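Local coordinates for protein 2-oxo-1,2-dihydroquinoline 8-monooxygenase, oxygenase component (Pseudomonas putida, PDB 1Z02) that probably hydroxylates 2-oxo-1,2-dihydroquinoline at carbon 8, as the Rieske [2Fe-2S] and mononuclear iron oxygenase component of a monooxygenase system, at residues R20-K34 against W382-I395. Numbering follows the deposited sequence.
Sequences RANNAKTQSQYQPYK and WDDEQLVATDISPI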
ATOM      1  N   ARG A  20      23.735  28.204   4.347  1.00 19.16           N
ATOM      2  CA  ARG A  20      22.281  28.102   4.422  1.00 18.09           C
ATOM      3  C   ARG A  20      21.731  28.848   5.633  1.00 17.65           C
ATOM      4  O   ARG A  20      22.409  28.995   6.652  1.00 19.81           O
ATOM      5  CB  ARG A  20      21.843  26.631   4.461  1.00 15.99           C
ATOM      6  CG  ARG A  20      22.272  25.852   5.691  1.00 16.09           C
ATOM      7  CD  ARG A  20      21.732  24.433   5.624  1.00 14.06           C
ATOM      8  NE  ARG A  20      22.100  23.638   6.794  1.00 14.53           N
ATOM      9  CZ  ARG A  20      21.589  22.441   7.061  1.00 14.80           C
ATOM     10  NH1 ARG A  20      20.692  21.909   6.239  1.00 12.80           N
ATOM     11  NH2 ARG A  20      21.955  21.788   8.159  1.00 13.71           N
ATOM     12  N   ALA A  21      20.496  29.315   5.513  1.00 16.29           N
ATOM     13  CA  ALA A  21      19.847  30.057   6.582  1.00 16.21           C
ATOM     14  C   ALA A  21      19.475  29.200   7.784  1.00 17.03           C
ATOM     15  O   ALA A  21      19.501  29.686   8.917  1.00 15.79           O
ATOM     16  CB  ALA A  21      18.611  30.766   6.043  1.00 14.27           C
ATOM     17  N   ASN A  22      19.124  27.937   7.547  1.00 15.29           N
ATOM     18  CA  ASN A  22      18.744  27.052   8.640  1.00 15.13           C
ATOM     19  C   ASN A  22      19.927  26.348   9.296  1.00 14.73           C
ATOM     20  O   ASN A  22      20.130  25.148   9.119  1.00 13.92           O
ATOM     21  CB  ASN A  22      17.705  26.009   8.182  1.00 16.18           C
ATOM     22  CG  ASN A  22      18.195  25.126   7.045  1.00 15.74           C
ATOM     23  OD1 ASN A  22      17.809  23.959   6.949  1.00 16.34           O
ATOM     24  ND2 ASN A  22      19.024  25.677   6.167  1.00 11.94           N
ATOM     25  N   ASN A  23      20.708  27.108  10.056  1.00 15.23           N
ATOM     26  CA  ASN A  23      21.858  26.561  10.766  1.00 15.63           C
ATOM     27  C   ASN A  23      21.362  25.816  12.009  1.00 14.49           C
ATOM     28  O   ASN A  23      20.184  25.912  12.366  1.00 14.39           O
ATOM     29  CB  ASN A  23      22.817  27.690  11.150  1.00 18.22           C
ATOM     30  CG  ASN A  23      22.119  28.839  11.873  1.00 18.08           C
ATOM     31  OD1 ASN A  23      22.462  30.004  11.678  1.00 23.81           O
ATOM     32  ND2 ASN A  23      21.149  28.515  12.712  1.00 20.55           N
ATOM     33  N   ALA A  24      22.256  25.078  12.663  1.00 15.09           N
ATOM     34  CA  ALA A  24      21.893  24.292  13.837  1.00 14.32           C
ATOM     35  C   ALA A  24      21.169  25.082  14.912  1.00 15.16           C
ATOM     36  O   ALA A  24      20.209  24.596  15.507  1.00 13.84           O
ATOM     37  CB  ALA A  24      23.128  23.638  14.425  1.00 14.81           C
ATOM     38  N   LYS A  25      21.636  26.296  15.174  1.00 18.04           N
ATOM     39  CA  LYS A  25      21.014  27.130  16.196  1.00 20.56           C
ATOM     40  C   LYS A  25      19.566  27.433  15.816  1.00 19.09           C
ATOM     41  O   LYS A  25      18.659  27.346  16.648  1.00 20.82           O
ATOM     42  CB  LYS A  25      21.791  28.440  16.355  1.00 24.61           C
ATOM     43  CG  LYS A  25      21.596  29.106  17.720  1.00 32.74           C
ATOM     44  CD  LYS A  25      20.191  29.671  17.924  1.00 37.30           C
ATOM     45  CE  LYS A  25      20.128  31.152  17.580  1.00 40.87           C
ATOM     46  NZ  LYS A  25      20.294  31.434  16.132  1.00 41.18           N
ATOM     47  N   THR A  26      19.361  27.787  14.553  1.00 15.58           N
ATOM     48  CA  THR A  26      18.037  28.104  14.043  1.00 13.87           C
ATOM     49  C   THR A  26      17.087  26.914  14.058  1.00 11.72           C
ATOM     50  O   THR A  26      15.928  27.053  14.448  1.00 13.26           O
ATOM     51  CB  THR A  26      18.136  28.651  12.617  1.00 13.84           C
ATOM     52  OG1 THR A  26      18.876  29.879  12.641  1.00 13.62           O
ATOM     53  CG2 THR A  26      16.746  28.895  12.023  1.00 12.92           C
ATOM     54  N   GLN A  27      17.571  25.747  13.639  1.00 10.99           N
ATOM     55  CA  GLN A  27      16.726  24.555  13.612  1.00 13.25           C
ATOM     56  C   GLN A  27      16.277  24.138  15.006  1.00 14.40           C
ATOM     57  O   GLN A  27      15.173  23.607  15.183  1.00 14.94           O
ATOM     58  CB  GLN A  27      17.456  23.386  12.944  1.00 11.26           C
ATOM     59  CG  GLN A  27      17.947  23.700  11.542  1.00 12.17           C
ATOM     60  CD  GLN A  27      18.304  22.464  10.740  1.00 10.41           C
ATOM     61  OE1 GLN A  27      19.010  22.556   9.733  1.00 13.06           O
ATOM     62  NE2 GLN A  27      17.805  21.304  11.167  1.00  8.93           N
ATOM     63  N   SER A  28      17.125  24.390  15.998  1.00 15.51           N
ATOM     64  CA  SER A  28      16.800  24.021  17.372  1.00 16.73           C
ATOM     65  C   SER A  28      15.648  24.866  17.888  1.00 17.65           C
ATOM     66  O   SER A  28      15.009  24.513  18.879  1.00 17.78           O
ATOM     67  CB  SER A  28      18.016  24.200  18.290  1.00 18.04           C
ATOM     68  OG  SER A  28      18.306  25.574  18.504  1.00 18.64           O
ATOM     69  N   GLN A  29      15.383  25.980  17.208  1.00 17.08           N
ATOM     70  CA  GLN A  29      14.308  26.874  17.613  1.00 16.40           C
ATOM     71  C   GLN A  29      12.937  26.471  17.080  1.00 14.72           C
ATOM     72  O   GLN A  29      11.936  27.140  17.355  1.00 13.35           O
ATOM     73  CB  GLN A  29      14.643  28.313  17.207  1.00 18.44           C
ATOM     74  CG  GLN A  29      15.754  28.933  18.070  1.00 20.91           C
ATOM     75  CD  GLN A  29      16.197  30.302  17.589  1.00 24.99           C
ATOM     76  OE1 GLN A  29      16.883  30.424  16.577  1.00 27.33           O
ATOM     77  NE2 GLN A  29      15.799  31.343  18.313  1.00 28.15           N
ATOM     78  N   TYR A  30      12.888  25.393  16.302  1.00 13.31           N
ATOM     79  CA  TYR A  30      11.610  24.905  15.803  1.00 12.48           C
ATOM     80  C   TYR A  30      11.510  23.386  15.811  1.00 12.19           C
ATOM     81  O   TYR A  30      10.979  22.776  14.882  1.00  9.73           O
ATOM     82  CB  TYR A  30      11.270  25.482  14.418  1.00 10.84           C
ATOM     83  CG  TYR A  30      12.304  25.360  13.319  1.00  9.78           C
ATOM     84  CD1 TYR A  30      12.556  24.144  12.689  1.00  9.80           C
ATOM     85  CD2 TYR A  30      12.968  26.491  12.847  1.00  8.63           C
ATOM     86  CE1 TYR A  30      13.437  24.060  11.611  1.00  7.58           C
ATOM     87  CE2 TYR A  30      13.849  26.421  11.774  1.00  8.97           C
ATOM     88  CZ  TYR A  30      14.078  25.206  11.156  1.00  8.24           C
ATOM     89  OH  TYR A  30      14.924  25.168  10.072  1.00  9.19           O
ATOM     90  N   GLN A  31      12.015  22.787  16.888  1.00 11.16           N
ATOM     91  CA  GLN A  31      11.968  21.343  17.072  1.00  9.59           C
ATOM     92  C   GLN A  31      10.518  20.885  17.251  1.00  8.24           C
ATOM     93  O   GLN A  31      10.123  19.858  16.705  1.00  7.10           O
ATOM     94  CB  GLN A  31      12.797  20.920  18.292  1.00  9.09           C
ATOM     95  CG  GLN A  31      12.905  19.395  18.478  1.00 10.08           C
ATOM     96  CD  GLN A  31      13.505  18.690  17.270  1.00 12.40           C
ATOM     97  OE1 GLN A  31      14.595  19.038  16.818  1.00 14.80           O
ATOM     98  NE2 GLN A  31      12.799  17.692  16.745  1.00 11.76           N
ATOM     99  N   PRO A  32       9.702  21.637  18.018  1.00  8.34           N
ATOM    100  CA  PRO A  32       8.303  21.239  18.211  1.00  8.88           C
ATOM    101  C   PRO A  32       7.537  21.143  16.882  1.00 11.72           C
ATOM    102  O   PRO A  32       6.649  20.297  16.722  1.00 12.38           O
ATOM    103  CB  PRO A  32       7.754  22.341  19.113  1.00 11.85           C
ATOM    104  CG  PRO A  32       8.941  22.704  19.943  1.00  8.28           C
ATOM    105  CD  PRO A  32      10.043  22.765  18.903  1.00  9.69           C
ATOM    106  N   TYR A  33       7.890  22.013  15.937  1.00 10.51           N
ATOM    107  CA  TYR A  33       7.267  22.040  14.613  1.00 10.07           C
ATOM    108  C   TYR A  33       7.706  20.808  13.815  1.00  8.87           C
ATOM    109  O   TYR A  33       6.929  20.247  13.048  1.00  9.33           O
ATOM    110  CB  TYR A  33       7.668  23.326  13.878  1.00  8.63           C
ATOM    111  CG  TYR A  33       6.987  23.558  12.539  1.00  9.05           C
ATOM    112  CD1 TYR A  33       7.518  23.036  11.363  1.00  8.94           C
ATOM    113  CD2 TYR A  33       5.832  24.336  12.448  1.00 10.25           C
ATOM    114  CE1 TYR A  33       6.919  23.293  10.123  1.00 10.79           C
ATOM    115  CE2 TYR A  33       5.222  24.596  11.212  1.00  9.92           C
ATOM    116  CZ  TYR A  33       5.774  24.075  10.055  1.00  9.31           C
ATOM    117  OH  TYR A  33       5.208  24.359   8.831  1.00  9.05           O
ATOM    118  N   LYS A  34       8.959  20.398  13.989  1.00  9.18           N
ATOM    119  CA  LYS A  34       9.467  19.217  13.302  1.00  9.52           C
ATOM    120  C   LYS A  34       8.752  17.986  13.844  1.00 10.77           C
ATOM    121  O   LYS A  34       8.603  16.973  13.148  1.00 11.38           O
ATOM    122  CB  LYS A  34      10.963  19.048  13.542  1.00 11.42           C
ATOM    123  CG  LYS A  34      11.860  20.103  12.937  1.00 10.40           C
ATOM    124  CD  LYS A  34      13.308  19.665  13.096  1.00 11.46           C
ATOM    125  CE  LYS A  34      14.280  20.607  12.408  1.00  8.71           C
ATOM    126  NZ  LYS A  34      15.652  20.000  12.366  1.00 11.86           N
ATOM    127  N   TRP A 382      13.600  17.947   6.875  1.00  9.00           N
ATOM    128  CA  TRP A 382      13.585  18.832   8.034  1.00  8.88           C
ATOM    129  C   TRP A 382      14.986  19.153   8.568  1.00  9.22           C
ATOM    130  O   TRP A 382      15.183  20.128   9.308  1.00 10.16           O
ATOM    131  CB  TRP A 382      12.701  18.220   9.129  1.00  8.16           C
ATOM    132  CG  TRP A 382      11.280  18.066   8.678  1.00  9.70           C
ATOM    133  CD1 TRP A 382      10.611  16.896   8.440  1.00 13.10           C
ATOM    134  CD2 TRP A 382      10.357  19.122   8.376  1.00 11.04           C
ATOM    135  NE1 TRP A 382       9.329  17.160   8.015  1.00 11.78           N
ATOM    136  CE2 TRP A 382       9.146  18.517   7.972  1.00 12.89           C
ATOM    137  CE3 TRP A 382      10.434  20.522   8.420  1.00 10.41           C
ATOM    138  CZ2 TRP A 382       8.023  19.263   7.601  1.00 12.57           C
ATOM    139  CZ3 TRP A 382       9.314  21.264   8.048  1.00 12.28           C
ATOM    140  CH2 TRP A 382       8.123  20.631   7.650  1.00 13.13           C
ATOM    141  N   ASP A 383      15.964  18.347   8.173  1.00  8.02           N
ATOM    142  CA  ASP A 383      17.337  18.561   8.606  1.00 10.02           C
ATOM    143  C   ASP A 383      18.233  18.993   7.458  1.00 10.80           C
ATOM    144  O   ASP A 383      19.066  19.881   7.626  1.00 11.77           O
ATOM    145  CB  ASP A 383      17.950  17.286   9.189  1.00 11.77           C
ATOM    146  CG  ASP A 383      17.345  16.881  10.506  1.00 13.80           C
ATOM    147  OD1 ASP A 383      17.736  15.810  10.999  1.00 13.56           O
ATOM    148  OD2 ASP A 383      16.493  17.607  11.052  1.00 13.66           O
ATOM    149  N   ASP A 384      18.061  18.356   6.299  1.00 10.08           N
ATOM    150  CA  ASP A 384      18.901  18.625   5.126  1.00  9.65           C
ATOM    151  C   ASP A 384      18.464  19.710   4.142  1.00 10.10           C
ATOM    152  O   ASP A 384      19.210  20.045   3.215  1.00 10.35           O
ATOM    153  CB  ASP A 384      19.137  17.325   4.353  1.00 10.09           C
ATOM    154  CG  ASP A 384      19.947  16.315   5.148  1.00 11.86           C
ATOM    155  OD1 ASP A 384      20.155  15.184   4.653  1.00 14.08           O
ATOM    156  OD2 ASP A 384      20.379  16.655   6.271  1.00 13.67           O
ATOM    157  N   GLU A 385      17.264  20.251   4.311  1.00  9.38           N
ATOM    158  CA  GLU A 385      16.818  21.315   3.422  1.00  9.73           C
ATOM    159  C   GLU A 385      17.851  22.446   3.547  1.00 11.23           C
ATOM    160  O   GLU A 385      18.443  22.640   4.616  1.00 10.55           O
ATOM    161  CB  GLU A 385      15.439  21.811   3.859  1.00 11.30           C
ATOM    162  CG  GLU A 385      15.445  22.517   5.210  1.00  9.01           C
ATOM    163  CD  GLU A 385      14.053  22.865   5.705  1.00 10.79           C
ATOM    164  OE1 GLU A 385      13.101  22.895   4.883  1.00  8.43           O
ATOM    165  OE2 GLU A 385      13.915  23.117   6.927  1.00  8.70           O
ATOM    166  N   GLN A 386      18.096  23.179   2.465  1.00 10.51           N
ATOM    167  CA  GLN A 386      19.048  24.290   2.536  1.00 10.40           C
ATOM    168  C   GLN A 386      18.311  25.589   2.254  1.00  9.15           C
ATOM    169  O   GLN A 386      18.222  26.033   1.115  1.00  8.66           O
ATOM    170  CB  GLN A 386      20.202  24.074   1.551  1.00 11.04           C
ATOM    171  CG  GLN A 386      21.001  22.822   1.895  1.00 12.57           C
ATOM    172  CD  GLN A 386      22.329  22.724   1.179  1.00 14.26           C
ATOM    173  OE1 GLN A 386      23.177  23.606   1.288  1.00 14.63           O
ATOM    174  NE2 GLN A 386      22.524  21.638   0.455  1.00 14.40           N
ATOM    175  N   LEU A 387      17.769  26.180   3.315  1.00  9.01           N
ATOM    176  CA  LEU A 387      17.008  27.419   3.206  1.00  9.24           C
ATOM    177  C   LEU A 387      17.903  28.625   2.977  1.00  9.34           C
ATOM    178  O   LEU A 387      19.097  28.595   3.284  1.00 10.08           O
ATOM    179  CB  LEU A 387      16.155  27.616   4.465  1.00  8.88           C
ATOM    180  CG  LEU A 387      15.256  26.418   4.819  1.00 10.05           C
ATOM    181  CD1 LEU A 387      14.400  26.747   6.050  1.00 11.65           C
ATOM    182  CD2 LEU A 387      14.389  26.052   3.626  1.00 11.94           C
ATOM    183  N   VAL A 388      17.316  29.695   2.444  1.00  9.77           N
ATOM    184  CA  VAL A 388      18.067  30.908   2.151  1.00 10.73           C
ATOM    185  C   VAL A 388      17.421  32.157   2.741  1.00 11.56           C
ATOM    186  O   VAL A 388      16.454  32.069   3.497  1.00 10.93           O
ATOM    187  CB  VAL A 388      18.225  31.088   0.634  1.00  9.55           C
ATOM    188  CG1 VAL A 388      19.135  30.006   0.074  1.00  8.47           C
ATOM    189  CG2 VAL A 388      16.864  31.008  -0.033  1.00 11.19           C
ATOM    190  N   ALA A 389      17.954  33.318   2.373  1.00 12.69           N
ATOM    191  CA  ALA A 389      17.470  34.600   2.888  1.00 13.38           C
ATOM    192  C   ALA A 389      15.962  34.790   2.827  1.00 13.71           C
ATOM    193  O   ALA A 389      15.358  35.271   3.788  1.00 15.36           O
ATOM    194  CB  ALA A 389      18.163  35.750   2.153  1.00 14.67           C
ATOM    195  N   THR A 390      15.350  34.427   1.704  1.00 12.83           N
ATOM    196  CA  THR A 390      13.904  34.587   1.554  1.00 14.13           C
ATOM    197  C   THR A 390      13.110  33.655   2.467  1.00 13.47           C
ATOM    198  O   THR A 390      11.911  33.847   2.685  1.00 13.80           O
ATOM    199  CB  THR A 390      13.462  34.331   0.104  1.00 13.65           C
ATOM    200  OG1 THR A 390      13.973  33.070  -0.332  1.00 16.99           O
ATOM    201  CG2 THR A 390      13.976  35.420  -0.812  1.00 16.97           C
ATOM    202  N   ASP A 391      13.779  32.643   3.003  1.00 13.42           N
ATOM    203  CA  ASP A 391      13.117  31.691   3.879  1.00 13.34           C
ATOM    204  C   ASP A 391      12.946  32.217   5.290  1.00 14.00           C
ATOM    205  O   ASP A 391      12.610  31.475   6.206  1.00 14.01           O
ATOM    206  CB  ASP A 391      13.878  30.367   3.871  1.00 10.99           C
ATOM    207  CG  ASP A 391      13.710  29.627   2.559  1.00 11.10           C
ATOM    208  OD1 ASP A 391      14.706  29.103   2.015  1.00 11.57           O
ATOM    209  OD2 ASP A 391      12.560  29.571   2.074  1.00 11.11           O
ATOM    210  N   ILE A 392      13.167  33.511   5.471  1.00 15.30           N
ATOM    211  CA  ILE A 392      12.981  34.091   6.784  1.00 16.02           C
ATOM    212  C   ILE A 392      11.491  34.024   7.118  1.00 16.58           C
ATOM    213  O   ILE A 392      11.099  34.065   8.291  1.00 15.51           O
ATOM    214  CB  ILE A 392      13.431  35.559   6.836  1.00 16.82           C
ATOM    215  CG1 ILE A 392      13.116  36.124   8.215  1.00 17.44           C
ATOM    216  CG2 ILE A 392      12.718  36.370   5.768  1.00 15.66           C
ATOM    217  CD1 ILE A 392      14.175  36.962   8.782  1.00 20.70           C
ATOM    218  N   SER A 393      10.666  33.933   6.080  1.00 17.06           N
ATOM    219  CA  SER A 393       9.223  33.850   6.260  1.00 17.61           C
ATOM    220  C   SER A 393       8.841  32.531   6.913  1.00 15.55           C
ATOM    221  O   SER A 393       8.344  32.512   8.040  1.00 15.96           O
ATOM    222  CB  SER A 393       8.495  33.960   4.917  1.00 21.18           C
ATOM    223  OG  SER A 393       8.663  35.234   4.343  1.00 26.98           O
ATOM    224  N   PRO A 394       9.069  31.406   6.213  1.00 13.90           N
ATOM    225  CA  PRO A 394       8.701  30.132   6.831  1.00 13.19           C
ATOM    226  C   PRO A 394       9.398  29.865   8.165  1.00 12.37           C
ATOM    227  O   PRO A 394       8.785  29.313   9.079  1.00 11.53           O
ATOM    228  CB  PRO A 394       9.042  29.099   5.747  1.00 12.06           C
ATOM    229  CG  PRO A 394      10.139  29.761   4.956  1.00 12.53           C
ATOM    230  CD  PRO A 394       9.696  31.199   4.890  1.00 13.47           C
ATOM    231  N   ILE A 395      10.663  30.256   8.287  1.00 12.85           N
ATOM    232  CA  ILE A 395      11.395  30.037   9.533  1.00 12.02           C
ATOM    233  C   ILE A 395      10.717  30.786  10.680  1.00 12.42           C
ATOM    234  O   ILE A 395      10.515  30.233  11.764  1.00 11.35           O
ATOM    235  CB  ILE A 395      12.870  30.482   9.399  1.00 14.82           C
ATOM    236  CG1 ILE A 395      13.591  29.570   8.396  1.00 14.12           C
ATOM    237  CG2 ILE A 395      13.559  30.453  10.763  1.00 11.89           C
ATOM    238  CD1 ILE A 395      15.021  29.962   8.108  1.00 15.68           C
TER
HETATM  239  O   HOH W   1      21.531  18.918   8.610  1.00 34.01           O
HETATM  240  O   HOH W   2      15.572  22.812   8.767  1.00  8.53           O
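The guanidinium of Arg20 turns its edge to the backbone at the C-terminal end of helix 380-384 and just beyond it. NH1 donates to Asp383 O at 2.9 Å, using a lone pair in the carbonyl plane although the oxygen is somewhat tilted from the guanidinium plane, and more weakly to Glu385 O; Asn22 O lies over one face, displaced toward the rim. NH2 meets a water that donates in turn to Asp383 O, giving that carbonyl a second donor. At the edge of the Tyr33 ring lies Trp382 CZ3, 3.8 Å from CE1, with the ring planes 73° apart. The Tyr30 ring has Gln27 CA over one face, toward the rim, a cation-pi contact with Arg398, and a second water at its edge, bonded to its hydroxyl. Glu385 OE2 forms a salt bridge with Arg398, and OE1 bonds to Tyr376. Segment 20-34 lies against the end of helix 380-384 and the start of helix 392-404 in the C-terminal catalytic domain, which has the Bet v 1-like fold of Rieske oxygenases. Asp391 OD1 accepts hydrogen bonds from Val388 N and from His86 NE2, a cluster ligand of the second subunit; as in other Rieske oxygenases, this aspartate probably bridges that cluster to the mononuclear iron site. CG of Arg20 sits between the backbone N and the carbonyl carbon (chi1 65°), and the chain runs extended to NE, carrying the guanidinium across. Extended beyond CG, Lys34 places NZ 2.9 Å from Asp383 OD2 in a salt bridge and 3.1 Å from Trp382 O, approaching this carbonyl from above its plane. Ala21 N bonds almost straight to Leu387 O (2.7 Å, 170°), and Thr26 CG2 packs on Ile395 CG2 at 3.8 Å.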